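PDB 6GRH: microcin B17-processing protein McbB from Escherichia coli str. K-12 substr. MG1655, which is needed to process the inactive microcin B17 precursor McbA into the active peptide antibiotic, and is found here together with McbC. Local coordinates for residues W95-I100 / G119-H124; I101-H106 / L143-Y148; Y172-S177 / T228-A233. All blocks are in the same frame, centred on the assembly; numbering follows the deposited sequence.

Contacts 1 and 2 lie within one mixed sheet, while contact 3 joins the end of its strand 167-174 to the loop 228-233. The first two share strand 97-102: contact 1 pairs the earlier part of it with strand 122-127, contact 2 its end with strand 139-144, and their centres lie about 16 Å apart. The centre of contact 3 is about 13 Å from that of contact 2. These two touch, with Y148 CD2 3.5 Å from L229 CG, whereas contacts 1 and 3 stay about 11 Å apart at their nearest atoms. The zinc ion bound by C192, C195, C290 and C292 lies about 11 Å from the Y172 side chain and about 13 Å from that of L143.

Contact 1: residues W95-I100 / G119-H124; sequences WVNSVI and GVFVSH
N97 and S123 join side chain to side chain across two parallel strands. From CB of N97 the chain extends with CG anti to the backbone N (chi1 178°), which carries the amide to S123, CG lying 3.1 Å from S123 OG. There OD1 accepts from S123 OG at 2.5 Å; the hydroxyl lies in the carbonyl plane, on a lone pair, at a C=O...O angle of 109°. The other branch, ND2, passes close to S123 CB and ends over F121, 3.5 Å above the plane of that ring, over its centre. One edge of the same ring faces the backbone, with F121 CD2 3.5 Å from V96 O. A hydroxyl thus binds the amide oxygen, and the nitrogen rests over an aromatic face.

Main-chain bonds fix the register beneath it. S98 pairs with V122 in a parallel bridge: S98 N donates to F121 O (3.2 Å) and S98 O accepts from S123 N (2.9 Å). Further along, I100 N reaches H124 O at 3.1 Å, and I100 CG1 packs on V122 CG1 at 4.1 Å.

Strand 97-102, helix 111-115 and strand 122-127 follow one another as a beta-alpha-beta unit, and W115 and R112 of that helix pack on I100 and V122, respectively. Strand 122-127 is outermost in this chain's sheet; strand 97-102 pairs along its other side with strand 139-144, while S98 meets L250 and T254 of helix 236-254.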
ATOM      1  N   TRP B  95     -12.138  29.226  -5.347  1.00 33.64           N
ATOM      2  CA  TRP B  95     -12.327  29.477  -6.758  1.00 34.02           C
ATOM      3  C   TRP B  95     -13.691  30.125  -6.902  1.00 35.66           C
ATOM      4  O   TRP B  95     -14.700  29.569  -6.477  1.00 36.35           O
ATOM      5  CB  TRP B  95     -12.208  28.169  -7.551  1.00 32.09           C
ATOM      6  CG  TRP B  95     -10.927  27.514  -7.236  1.00 31.00           C
ATOM      7  CD1 TRP B  95      -9.679  27.978  -7.547  1.00 31.29           C
ATOM      8  CD2 TRP B  95     -10.733  26.340  -6.465  1.00 29.79           C
ATOM      9  NE1 TRP B  95      -8.730  27.151  -7.039  1.00 30.12           N
ATOM     10  CE2 TRP B  95      -9.350  26.133  -6.367  1.00 29.77           C
ATOM     11  CE3 TRP B  95     -11.601  25.419  -5.867  1.00 29.25           C
ATOM     12  CZ2 TRP B  95      -8.805  25.031  -5.696  1.00 29.62           C
ATOM     13  CZ3 TRP B  95     -11.071  24.360  -5.203  1.00 28.89           C
ATOM     14  CH2 TRP B  95      -9.686  24.163  -5.118  1.00 29.28           C
ATOM     15  N   VAL B  96     -13.698  31.305  -7.492  1.00 37.34           N
ATOM     16  CA  VAL B  96     -14.905  32.113  -7.618  1.00 38.93           C
ATOM     17  C   VAL B  96     -15.798  31.630  -8.757  1.00 38.75           C
ATOM     18  O   VAL B  96     -16.940  32.052  -8.864  1.00 39.67           O
ATOM     19  CB  VAL B  96     -14.580  33.599  -7.818  1.00 40.85           C
ATOM     20  CG1 VAL B  96     -13.699  34.118  -6.674  1.00 42.50           C
ATOM     21  CG2 VAL B  96     -13.936  33.899  -9.177  1.00 41.47           C
ATOM     22  N   ASN B  97     -15.251  30.781  -9.616  1.00 36.80           N
ATOM     23  CA  ASN B  97     -15.939  30.279 -10.764  1.00 36.61           C
ATOM     24  C   ASN B  97     -15.291  28.978 -11.241  1.00 33.85           C
ATOM     25  O   ASN B  97     -14.110  28.768 -10.986  1.00 31.71           O
ATOM     26  CB  ASN B  97     -15.773  31.343 -11.833  1.00 40.55           C
ATOM     27  CG  ASN B  97     -16.401  30.958 -13.124  1.00 42.95           C
ATOM     28  OD1 ASN B  97     -15.786  31.087 -14.183  1.00 44.18           O
ATOM     29  ND2 ASN B  97     -17.628  30.417 -13.044  1.00 44.09           N
ATOM     30  N   SER B  98     -16.080  28.129 -11.903  0.50 32.47           N
ATOM     31  CA  SER B  98     -15.594  26.966 -12.634  0.50 31.20           C
ATOM     32  C   SER B  98     -15.905  27.052 -14.138  0.50 30.86           C
ATOM     33  O   SER B  98     -16.896  27.676 -14.548  0.50 30.85           O
ATOM     34  CB  SER B  98     -16.225  25.705 -12.061  0.50 30.57           C
ATOM     35  OG  SER B  98     -15.736  25.428 -10.759  0.50 30.28           O
ATOM     36  N   VAL B  99     -15.045  26.442 -14.951  1.00 29.91           N
ATOM     37  CA  VAL B  99     -15.309  26.243 -16.372  1.00 30.18           C
ATOM     38  C   VAL B  99     -15.066  24.774 -16.669  1.00 28.99           C
ATOM     39  O   VAL B  99     -14.214  24.161 -16.062  1.00 28.74           O
ATOM     40  CB  VAL B  99     -14.450  27.128 -17.294  1.00 31.23           C
ATOM     41  CG1 VAL B  99     -14.783  28.593 -17.096  1.00 32.66           C
ATOM     42  CG2 VAL B  99     -12.956  26.943 -17.102  1.00 30.90           C
ATOM     43  N   ILE B 100     -15.822  24.224 -17.605  1.00 28.42           N
ATOM     44  CA  ILE B 100     -15.603  22.873 -18.086  1.00 27.71           C
ATOM     45  C   ILE B 100     -15.092  22.965 -19.516  1.00 27.97           C
ATOM     46  O   ILE B 100     -15.732  23.589 -20.365  1.00 28.35           O
ATOM     47  CB  ILE B 100     -16.877  22.026 -18.018  1.00 28.08           C
ATOM     48  CG1 ILE B 100     -17.296  21.877 -16.563  1.00 27.72           C
ATOM     49  CG2 ILE B 100     -16.623  20.642 -18.639  1.00 28.77           C
ATOM     50  CD1 ILE B 100     -18.593  21.139 -16.377  1.00 27.99           C
ATOM     51  N   GLY B 119     -25.924  24.321  -6.227  1.00 29.98           N
ATOM     52  CA  GLY B 119     -25.049  25.386  -5.821  1.00 30.02           C
ATOM     53  C   GLY B 119     -23.737  25.495  -6.560  1.00 30.19           C
ATOM     54  O   GLY B 119     -22.833  26.187  -6.104  1.00 30.47           O
ATOM     55  N   VAL B 120     -23.658  24.866  -7.728  1.00 30.11           N
ATOM     56  CA  VAL B 120     -22.446  24.854  -8.538  1.00 30.61           C
ATOM     57  C   VAL B 120     -22.522  25.921  -9.632  1.00 31.00           C
ATOM     58  O   VAL B 120     -23.420  25.874 -10.447  1.00 31.40           O
ATOM     59  CB  VAL B 120     -22.252  23.468  -9.170  1.00 30.33           C
ATOM     60  CG1 VAL B 120     -21.122  23.496 -10.194  1.00 31.08           C
ATOM     61  CG2 VAL B 120     -21.953  22.453  -8.074  1.00 29.39           C
ATOM     62  N   PHE B 121     -21.566  26.853  -9.621  1.00 31.95           N
ATOM     63  CA  PHE B 121     -21.441  27.928 -10.631  1.00 33.11           C
ATOM     64  C   PHE B 121     -20.429  27.513 -11.701  1.00 31.79           C
ATOM     65  O   PHE B 121     -19.221  27.508 -11.450  1.00 32.38           O
ATOM     66  CB  PHE B 121     -21.006  29.232  -9.955  1.00 35.12           C
ATOM     67  CG  PHE B 121     -20.835  30.435 -10.895  1.00 37.52           C
ATOM     68  CD1 PHE B 121     -21.516  30.544 -12.119  1.00 38.61           C
ATOM     69  CD2 PHE B 121     -19.999  31.498 -10.505  1.00 38.84           C
ATOM     70  CE1 PHE B 121     -21.348  31.666 -12.932  1.00 41.27           C
ATOM     71  CE2 PHE B 121     -19.822  32.611 -11.315  1.00 41.23           C
ATOM     72  CZ  PHE B 121     -20.500  32.707 -12.536  1.00 42.17           C
ATOM     73  N   VAL B 122     -20.932  27.094 -12.859  1.00 30.62           N
ATOM     74  CA  VAL B 122     -20.094  26.829 -14.028  1.00 30.17           C
ATOM     75  C   VAL B 122     -20.414  27.939 -15.011  1.00 30.79           C
ATOM     76  O   VAL B 122     -21.552  28.029 -15.467  1.00 29.69           O
ATOM     77  CB  VAL B 122     -20.419  25.482 -14.688  1.00 30.09           C
ATOM     78  CG1 VAL B 122     -19.581  25.283 -15.956  1.00 30.27           C
ATOM     79  CG2 VAL B 122     -20.212  24.340 -13.712  1.00 29.39           C
ATOM     80  N   SER B 123     -19.433  28.789 -15.312  1.00 31.14           N
ATOM     81  CA  SER B 123     -19.667  29.954 -16.166  1.00 33.32           C
ATOM     82  C   SER B 123     -19.726  29.603 -17.644  1.00 33.44           C
ATOM     83  O   SER B 123     -20.488  30.219 -18.376  1.00 33.88           O
ATOM     84  CB  SER B 123     -18.615  31.049 -15.959  1.00 34.38           C
ATOM     85  OG  SER B 123     -17.314  30.523 -16.084  1.00 36.22           O
ATOM     86  N   HIS B 124     -18.927  28.639 -18.083  1.00 32.21           N
ATOM     87  CA  HIS B 124     -18.814  28.323 -19.495  1.00 33.40           C
ATOM     88  C   HIS B 124     -18.505  26.860 -19.699  1.00 31.88           C
ATOM     89  O   HIS B 124     -17.747  26.287 -18.914  1.00 30.16           O
ATOM     90  CB  HIS B 124     -17.695  29.132 -20.133  1.00 35.47           C
ATOM     91  CG  HIS B 124     -17.945  30.604 -20.150  1.00 38.33           C
ATOM     92  ND1 HIS B 124     -17.427  31.457 -19.195  1.00 39.63           N
ATOM     93  CD2 HIS B 124     -18.682  31.373 -20.986  1.00 40.87           C
ATOM     94  CE1 HIS B 124     -17.820  32.696 -19.463  1.00 40.83           C
ATOM     95  NE2 HIS B 124     -18.577  32.672 -20.546  1.00 41.60           N
TER
HETATM   96  O   HOH W   1     -17.894  26.322  -9.371  1.00 53.91           O

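Contact 2: residues I101-H106 / L143-Y148; sequences ISDVPH and LHLENY
The carboxylate of D103 meets the backbone amides of E146 and N147, using both oxygens at once: OD1 takes the backbone N of E146 at 2.9 Å and OD2 that of N147 at 2.8 Å, each through its syn lone pair. Two successive amides thereby grip the carboxylate and fix its rotation, and a water that donates to D103 OD2 and N147 O adds a third bond. Over one face of the carboxylate lies L145 CD2, 4.0 Å from D103 CG. The H144 ring is met at its edge, where V104 CG2 lies in plane, 3.9 Å from H144 CD2, and S102 OG lies near the plane beside the same carbon; its ND1 is hydrogen-bonded to S171 OG.

The contact lies toward the C-terminal part of two neighbouring parallel strands, in the parallel part of a mixed sheet (order 122-127, 97-102, 139-144, 167-174). I101 pairs with L143 and S102 with H144, the backbone N of H144 donating to I101 O at 2.9 Å. Past S102 and H144 the bonds across come from D103, and side chains take over from the ladder.

S102 works in both directions. Its OG, turned anti to the backbone N (chi1 -168°), donates to H144 O at 2.7 Å and accepts from V104 N at 3.0 Å, closing an ST turn. The turn probably helps place V104, whose CG1 sits over a face of the E146 carboxylate, 3.7 Å from E146 CD. The two side chains cross at about a right angle, and E146 OE2 goes on to a salt bridge with R239.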
ATOM      1  N   ILE B 101     -13.902  22.411 -19.759  1.00 27.19           N
ATOM      2  CA  ILE B 101     -13.308  22.352 -21.093  1.00 28.31           C
ATOM      3  C   ILE B 101     -13.368  20.893 -21.517  1.00 28.17           C
ATOM      4  O   ILE B 101     -12.956  19.985 -20.748  1.00 26.48           O
ATOM      5  CB  ILE B 101     -11.849  22.886 -21.136  1.00 28.66           C
ATOM      6  CG1 ILE B 101     -11.776  24.344 -20.649  1.00 29.51           C
ATOM      7  CG2 ILE B 101     -11.314  22.798 -22.555  1.00 29.99           C
ATOM      8  CD1 ILE B 101     -10.402  24.991 -20.612  1.00 30.06           C
ATOM      9  N   SER B 102     -13.899  20.628 -22.701  1.00 29.00           N
ATOM     10  CA  SER B 102     -14.100  19.223 -23.090  1.00 29.50           C
ATOM     11  C   SER B 102     -14.084  18.997 -24.568  1.00 30.72           C
ATOM     12  O   SER B 102     -14.381  19.907 -25.346  1.00 31.78           O
ATOM     13  CB  SER B 102     -15.440  18.713 -22.525  1.00 29.20           C
ATOM     14  OG  SER B 102     -15.553  17.306 -22.634  1.00 29.24           O
ATOM     15  N   ASP B 103     -13.757  17.767 -24.947  1.00 30.90           N
ATOM     16  CA  ASP B 103     -13.931  17.293 -26.321  1.00 32.79           C
ATOM     17  C   ASP B 103     -15.336  16.789 -26.585  1.00 33.25           C
ATOM     18  O   ASP B 103     -15.675  16.525 -27.731  1.00 34.51           O
ATOM     19  CB  ASP B 103     -12.869  16.236 -26.694  1.00 33.41           C
ATOM     20  CG  ASP B 103     -12.976  14.913 -25.898  1.00 33.13           C
ATOM     21  OD1 ASP B 103     -13.741  14.784 -24.918  1.00 32.59           O
ATOM     22  OD2 ASP B 103     -12.207  13.980 -26.250  1.00 35.08           O
ATOM     23  N   VAL B 104     -16.165  16.667 -25.547  1.00 32.63           N
ATOM     24  CA  VAL B 104     -17.599  16.348 -25.712  1.00 33.72           C
ATOM     25  C   VAL B 104     -18.462  17.412 -25.007  1.00 33.70           C
ATOM     26  O   VAL B 104     -19.239  17.081 -24.125  1.00 32.73           O
ATOM     27  CB  VAL B 104     -17.957  14.904 -25.220  1.00 33.39           C
ATOM     28  CG1 VAL B 104     -17.334  13.858 -26.128  1.00 34.68           C
ATOM     29  CG2 VAL B 104     -17.543  14.651 -23.776  1.00 32.36           C
ATOM     30  N   PRO B 105     -18.343  18.697 -25.418  1.00 34.63           N
ATOM     31  CA  PRO B 105     -19.104  19.744 -24.725  1.00 34.81           C
ATOM     32  C   PRO B 105     -20.608  19.540 -24.738  1.00 35.60           C
ATOM     33  O   PRO B 105     -21.271  19.965 -23.806  1.00 34.26           O
ATOM     34  CB  PRO B 105     -18.733  21.019 -25.484  1.00 35.95           C
ATOM     35  CG  PRO B 105     -18.342  20.547 -26.847  1.00 36.98           C
ATOM     36  CD  PRO B 105     -17.642  19.227 -26.605  1.00 35.71           C
ATOM     37  N   HIS B 106     -21.142  18.923 -25.794  1.00 38.01           N
ATOM     38  CA  HIS B 106     -22.576  18.561 -25.852  1.00 40.15           C
ATOM     39  C   HIS B 106     -23.099  17.711 -24.661  1.00 38.40           C
ATOM     40  O   HIS B 106     -24.245  17.861 -24.275  1.00 37.28           O
ATOM     41  CB  HIS B 106     -22.934  17.904 -27.203  1.00 44.14           C
ATOM     42  CG  HIS B 106     -22.066  16.733 -27.561  1.00 47.38           C
ATOM     43  ND1 HIS B 106     -20.741  16.865 -27.936  1.00 48.19           N
ATOM     44  CD2 HIS B 106     -22.336  15.404 -27.595  1.00 49.37           C
ATOM     45  CE1 HIS B 106     -20.238  15.673 -28.198  1.00 49.72           C
ATOM     46  NE2 HIS B 106     -21.186  14.770 -28.000  1.00 50.40           N
ATOM     47  N   LEU B 143     -11.094  19.849 -16.989  1.00 24.54           N
ATOM     48  CA  LEU B 143     -10.853  19.343 -18.334  1.00 25.10           C
ATOM     49  C   LEU B 143     -11.323  17.900 -18.427  1.00 24.56           C
ATOM     50  O   LEU B 143     -10.768  17.046 -17.757  1.00 23.72           O
ATOM     51  CB  LEU B 143      -9.379  19.445 -18.667  1.00 25.71           C
ATOM     52  CG  LEU B 143      -8.861  18.842 -19.969  1.00 26.76           C
ATOM     53  CD1 LEU B 143      -9.526  19.443 -21.203  1.00 27.78           C
ATOM     54  CD2 LEU B 143      -7.341  19.035 -20.017  1.00 27.70           C
ATOM     55  N   HIS B 144     -12.330  17.633 -19.257  1.00 25.07           N
ATOM     56  CA  HIS B 144     -12.896  16.302 -19.381  1.00 25.00           C
ATOM     57  C   HIS B 144     -12.662  15.822 -20.805  1.00 26.13           C
ATOM     58  O   HIS B 144     -13.120  16.458 -21.750  1.00 26.81           O
ATOM     59  CB  HIS B 144     -14.383  16.299 -19.038  1.00 24.88           C
ATOM     60  CG  HIS B 144     -15.053  14.991 -19.295  1.00 24.64           C
ATOM     61  ND1 HIS B 144     -14.833  13.887 -18.506  1.00 24.61           N
ATOM     62  CD2 HIS B 144     -15.871  14.589 -20.288  1.00 25.40           C
ATOM     63  CE1 HIS B 144     -15.524  12.868 -18.987  1.00 25.07           C
ATOM     64  NE2 HIS B 144     -16.192  13.277 -20.047  1.00 25.46           N
ATOM     65  N   LEU B 145     -11.983  14.676 -20.943  1.00 26.40           N
ATOM     66  CA  LEU B 145     -11.668  14.083 -22.242  1.00 28.47           C
ATOM     67  C   LEU B 145     -12.188  12.650 -22.392  1.00 29.54           C
ATOM     68  O   LEU B 145     -11.824  11.775 -21.592  1.00 28.57           O
ATOM     69  CB  LEU B 145     -10.154  14.074 -22.446  1.00 29.19           C
ATOM     70  CG  LEU B 145      -9.495  15.454 -22.471  1.00 30.24           C
ATOM     71  CD1 LEU B 145      -7.985  15.333 -22.583  1.00 30.85           C
ATOM     72  CD2 LEU B 145     -10.046  16.281 -23.621  1.00 31.32           C
ATOM     73  N   GLU B 146     -13.042  12.418 -23.388  1.00 30.94           N
ATOM     74  CA  GLU B 146     -13.348  11.063 -23.866  1.00 32.37           C
ATOM     75  C   GLU B 146     -12.230  10.510 -24.737  1.00 34.49           C
ATOM     76  O   GLU B 146     -11.857   9.339 -24.621  1.00 34.77           O
ATOM     77  CB  GLU B 146     -14.675  11.014 -24.639  1.00 33.66           C
ATOM     78  CG  GLU B 146     -15.864  10.987 -23.721  1.00 33.67           C
ATOM     79  CD  GLU B 146     -17.189  10.582 -24.351  1.00 34.60           C
ATOM     80  OE1 GLU B 146     -17.250  10.029 -25.475  1.00 36.71           O
ATOM     81  OE2 GLU B 146     -18.184  10.797 -23.643  1.00 34.35           O
ATOM     82  N   ASN B 147     -11.694  11.340 -25.618  1.00 35.68           N
ATOM     83  CA  ASN B 147     -10.603  10.926 -26.473  1.00 37.63           C
ATOM     84  C   ASN B 147      -9.324  11.580 -25.965  1.00 35.61           C
ATOM     85  O   ASN B 147      -8.982  12.695 -26.337  1.00 35.37           O
ATOM     86  CB  ASN B 147     -10.928  11.254 -27.911  1.00 41.00           C
ATOM     87  CG  ASN B 147     -12.234  10.622 -28.339  1.00 44.66           C
ATOM     88  OD1 ASN B 147     -12.443   9.413 -28.154  1.00 47.41           O
ATOM     89  ND2 ASN B 147     -13.151  11.438 -28.869  1.00 47.37           N
ATOM     90  N   TYR B 148      -8.627  10.852 -25.101  1.00 32.99           N
ATOM     91  CA  TYR B 148      -7.482  11.393 -24.381  1.00 31.56           C
ATOM     92  C   TYR B 148      -6.261  11.544 -25.306  1.00 31.78           C
ATOM     93  O   TYR B 148      -5.999  10.703 -26.129  1.00 31.69           O
ATOM     94  CB  TYR B 148      -7.131  10.480 -23.210  1.00 30.27           C
ATOM     95  CG  TYR B 148      -5.926  10.934 -22.465  1.00 29.57           C
ATOM     96  CD1 TYR B 148      -6.033  11.822 -21.413  1.00 28.46           C
ATOM     97  CD2 TYR B 148      -4.647  10.492 -22.843  1.00 29.39           C
ATOM     98  CE1 TYR B 148      -4.902  12.278 -20.757  1.00 28.12           C
ATOM     99  CE2 TYR B 148      -3.517  10.921 -22.187  1.00 28.91           C
ATOM    100  CZ  TYR B 148      -3.645  11.818 -21.144  1.00 27.99           C
ATOM    101  OH  TYR B 148      -2.524  12.221 -20.483  1.00 27.78           O
TER
HETATM  102  O   HOH W   2     -10.029  14.635 -27.596  1.00 40.40           O

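Contact 3: residues Y172-S177 / T228-A233; sequences YYLKES and TLPALA
L229 reaches across to Y172 and L174 as the main apolar side chain of this contact. It crosses Y172 obliquely, its CD1 3.8 Å from Y172 CD2, and its other methyl, CD2, comes within 4.2 Å of L174 CD1. Y172 CG lies between its own backbone N and carbonyl carbon (chi1 54°), a rotation that brings the CD2 side of the ring within reach of L229 CD1; its hydroxyl bonds to D181. Y173 meets the loop near its base instead, CB against A231 CB at 3.9 Å, while its ring leads away and its OH bonds to S242. E176 and L232 lie side by side and point the same way, although L232 has a second conformer, so that pairing is less certain.

Between these groups the backbones form a single bridge, K175 with A231. K175 N donates to P230 O at 2.8 Å and nearly straight (172° at the hydrogen), and K175 O receives L232 N at 2.9 Å. K175 lies in a type II' turn from L174 to S177, where L174 O accepts both S177 N and S177 OG, linking strands 167-174 and 177-180.

L229 also packs on I197 and L201 of helix 193-204, which carries the zinc ligand C195 and follows directly on C192. The chemistry thus divides in two: apolar packing at the buried Y172-L174 end, and two main-chain hydrogen bonds that hold the more exposed loop against the turn.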
ATOM      1  N   TYR B 172     -10.955  11.578 -17.374  1.00 23.27           N
ATOM      2  CA  TYR B 172     -10.596  10.779 -18.549  1.00 23.95           C
ATOM      3  C   TYR B 172     -10.825   9.299 -18.183  1.00 24.04           C
ATOM      4  O   TYR B 172     -11.107   8.975 -17.019  1.00 22.73           O
ATOM      5  CB  TYR B 172      -9.118  11.046 -18.973  1.00 24.18           C
ATOM      6  CG  TYR B 172      -8.144  10.847 -17.853  1.00 23.47           C
ATOM      7  CD1 TYR B 172      -7.902  11.851 -16.931  1.00 23.38           C
ATOM      8  CD2 TYR B 172      -7.530   9.617 -17.656  1.00 23.95           C
ATOM      9  CE1 TYR B 172      -7.041  11.665 -15.874  1.00 23.33           C
ATOM     10  CE2 TYR B 172      -6.674   9.413 -16.597  1.00 23.41           C
ATOM     11  CZ  TYR B 172      -6.431  10.428 -15.714  1.00 23.31           C
ATOM     12  OH  TYR B 172      -5.615  10.221 -14.654  1.00 23.57           O
ATOM     13  N   TYR B 173     -10.709   8.431 -19.179  1.00 24.98           N
ATOM     14  CA  TYR B 173     -10.994   7.029 -19.039  1.00 25.58           C
ATOM     15  C   TYR B 173      -9.726   6.229 -19.246  1.00 26.39           C
ATOM     16  O   TYR B 173      -8.911   6.552 -20.080  1.00 26.15           O
ATOM     17  CB  TYR B 173     -12.090   6.607 -20.007  1.00 26.19           C
ATOM     18  CG  TYR B 173     -13.376   7.368 -19.772  1.00 25.92           C
ATOM     19  CD1 TYR B 173     -14.358   6.872 -18.916  1.00 25.46           C
ATOM     20  CD2 TYR B 173     -13.595   8.616 -20.381  1.00 26.08           C
ATOM     21  CE1 TYR B 173     -15.541   7.579 -18.687  1.00 25.31           C
ATOM     22  CE2 TYR B 173     -14.767   9.334 -20.161  1.00 26.23           C
ATOM     23  CZ  TYR B 173     -15.743   8.811 -19.301  1.00 25.80           C
ATOM     24  OH  TYR B 173     -16.893   9.533 -19.076  1.00 26.09           O
ATOM     25  N   LEU B 174      -9.559   5.187 -18.447  1.00 27.16           N
ATOM     26  CA  LEU B 174      -8.402   4.320 -18.546  1.00 28.55           C
ATOM     27  C   LEU B 174      -8.894   2.928 -18.268  1.00 29.36           C
ATOM     28  O   LEU B 174      -9.434   2.683 -17.184  1.00 27.89           O
ATOM     29  CB  LEU B 174      -7.318   4.704 -17.537  1.00 28.71           C
ATOM     30  CG  LEU B 174      -6.105   3.761 -17.413  1.00 29.56           C
ATOM     31  CD1 LEU B 174      -5.389   3.632 -18.732  1.00 30.71           C
ATOM     32  CD2 LEU B 174      -5.194   4.285 -16.314  1.00 29.28           C
ATOM     33  N   LYS B 175      -8.749   2.069 -19.275  1.00 30.65           N
ATOM     34  CA  LYS B 175      -9.202   0.681 -19.254  1.00 33.36           C
ATOM     35  C   LYS B 175     -10.698   0.606 -18.936  1.00 33.31           C
ATOM     36  O   LYS B 175     -11.496   1.093 -19.730  1.00 32.93           O
ATOM     37  CB  LYS B 175      -8.300  -0.136 -18.316  1.00 34.84           C
ATOM     38  CG  LYS B 175      -6.876  -0.199 -18.859  1.00 36.64           C
ATOM     39  CD  LYS B 175      -6.038  -1.202 -18.081  1.00 38.95           C
ATOM     40  CE  LYS B 175      -4.665  -1.394 -18.704  1.00 41.15           C
ATOM     41  NZ  LYS B 175      -4.172  -2.770 -18.418  1.00 43.30           N
ATOM     42  N   GLU B 176     -11.090   0.077 -17.775  1.00 33.57           N
ATOM     43  CA  GLU B 176     -12.512   0.033 -17.404  1.00 33.15           C
ATOM     44  C   GLU B 176     -12.850   1.064 -16.329  1.00 30.12           C
ATOM     45  O   GLU B 176     -13.867   0.919 -15.642  1.00 28.74           O
ATOM     46  CB  GLU B 176     -12.870  -1.378 -16.930  1.00 36.57           C
ATOM     47  CG  GLU B 176     -12.693  -2.423 -18.009  1.00 41.48           C
ATOM     48  CD  GLU B 176     -12.907  -3.847 -17.522  1.00 46.55           C
ATOM     49  OE1 GLU B 176     -12.496  -4.180 -16.382  1.00 49.89           O
ATOM     50  OE2 GLU B 176     -13.478  -4.641 -18.304  1.00 51.53           O
ATOM     51  N   SER B 177     -12.005   2.086 -16.154  1.00 27.81           N
ATOM     52  CA  SER B 177     -12.228   3.090 -15.137  1.00 26.96           C
ATOM     53  C   SER B 177     -12.459   4.485 -15.680  1.00 25.67           C
ATOM     54  O   SER B 177     -11.979   4.847 -16.774  1.00 25.86           O
ATOM     55  CB  SER B 177     -11.062   3.150 -14.162  1.00 27.42           C
ATOM     56  OG  SER B 177      -9.918   3.713 -14.789  1.00 28.77           O
ATOM     57  N   THR B 228      -1.623   8.313 -25.692  1.00 42.22           N
ATOM     58  CA  THR B 228      -3.045   8.087 -25.636  1.00 41.90           C
ATOM     59  C   THR B 228      -3.250   6.971 -24.612  1.00 40.13           C
ATOM     60  O   THR B 228      -2.271   6.399 -24.116  1.00 40.53           O
ATOM     61  CB  THR B 228      -3.555   7.650 -27.012  1.00 43.54           C
ATOM     62  OG1 THR B 228      -2.866   6.461 -27.395  1.00 43.63           O
ATOM     63  CG2 THR B 228      -3.294   8.747 -28.060  1.00 44.72           C
ATOM     64  N   LEU B 229      -4.503   6.651 -24.304  1.00 38.50           N
ATOM     65  CA  LEU B 229      -4.809   5.660 -23.268  1.00 38.07           C
ATOM     66  C   LEU B 229      -5.856   4.677 -23.760  1.00 38.52           C
ATOM     67  O   LEU B 229      -6.890   5.112 -24.257  1.00 39.70           O
ATOM     68  CB  LEU B 229      -5.359   6.345 -22.022  1.00 37.14           C
ATOM     69  CG  LEU B 229      -4.461   7.334 -21.295  1.00 36.72           C
ATOM     70  CD1 LEU B 229      -5.240   8.050 -20.196  1.00 36.87           C
ATOM     71  CD2 LEU B 229      -3.212   6.655 -20.739  1.00 36.60           C
ATOM     72  N   PRO B 230      -5.606   3.359 -23.607  1.00 38.46           N
ATOM     73  CA  PRO B 230      -6.662   2.411 -23.921  1.00 38.72           C
ATOM     74  C   PRO B 230      -7.832   2.502 -22.892  1.00 36.90           C
ATOM     75  O   PRO B 230      -7.616   2.801 -21.701  1.00 33.83           O
ATOM     76  CB  PRO B 230      -5.942   1.049 -23.875  1.00 39.77           C
ATOM     77  CG  PRO B 230      -4.844   1.247 -22.903  1.00 39.84           C
ATOM     78  CD  PRO B 230      -4.430   2.697 -22.999  1.00 39.15           C
ATOM     79  N   ALA B 231      -9.047   2.292 -23.381  1.00 37.08           N
ATOM     80  CA  ALA B 231     -10.251   2.331 -22.549  1.00 37.39           C
ATOM     81  C   ALA B 231     -11.402   1.646 -23.229  1.00 38.26           C
ATOM     82  O   ALA B 231     -11.398   1.504 -24.441  1.00 38.23           O
ATOM     83  CB  ALA B 231     -10.659   3.762 -22.229  1.00 36.77           C
ATOM     84  N   LEU B 232     -12.384   1.199 -22.449  0.50 38.44           N
ATOM     85  CA  LEU B 232     -13.567   0.556 -23.015  0.50 39.82           C
ATOM     86  C   LEU B 232     -14.426   1.623 -23.676  0.50 39.21           C
ATOM     87  O   LEU B 232     -14.413   2.785 -23.267  0.50 37.31           O
ATOM     88  CB  LEU B 232     -14.380  -0.192 -21.954  0.50 40.36           C
ATOM     89  CG  LEU B 232     -13.925  -1.593 -21.514  0.50 41.23           C
ATOM     90  CD1 LEU B 232     -15.053  -2.246 -20.732  0.50 42.00           C
ATOM     91  CD2 LEU B 232     -13.515  -2.490 -22.671  0.50 42.76           C
ATOM     92  N   ALA B 233     -15.153   1.200 -24.704  1.00 40.35           N
ATOM     93  CA  ALA B 233     -16.081   2.051 -25.454  1.00 40.86           C
ATOM     94  C   ALA B 233     -17.226   2.503 -24.535  1.00 40.09           C
ATOM     95  O   ALA B 233     -17.747   1.725 -23.752  1.00 41.30           O
ATOM     96  CB  ALA B 233     -16.625   1.306 -26.672  1.00 42.67           C
TER
HETATM   97  O   HOH W   3      -8.967   6.725 -22.785  1.00 45.39           O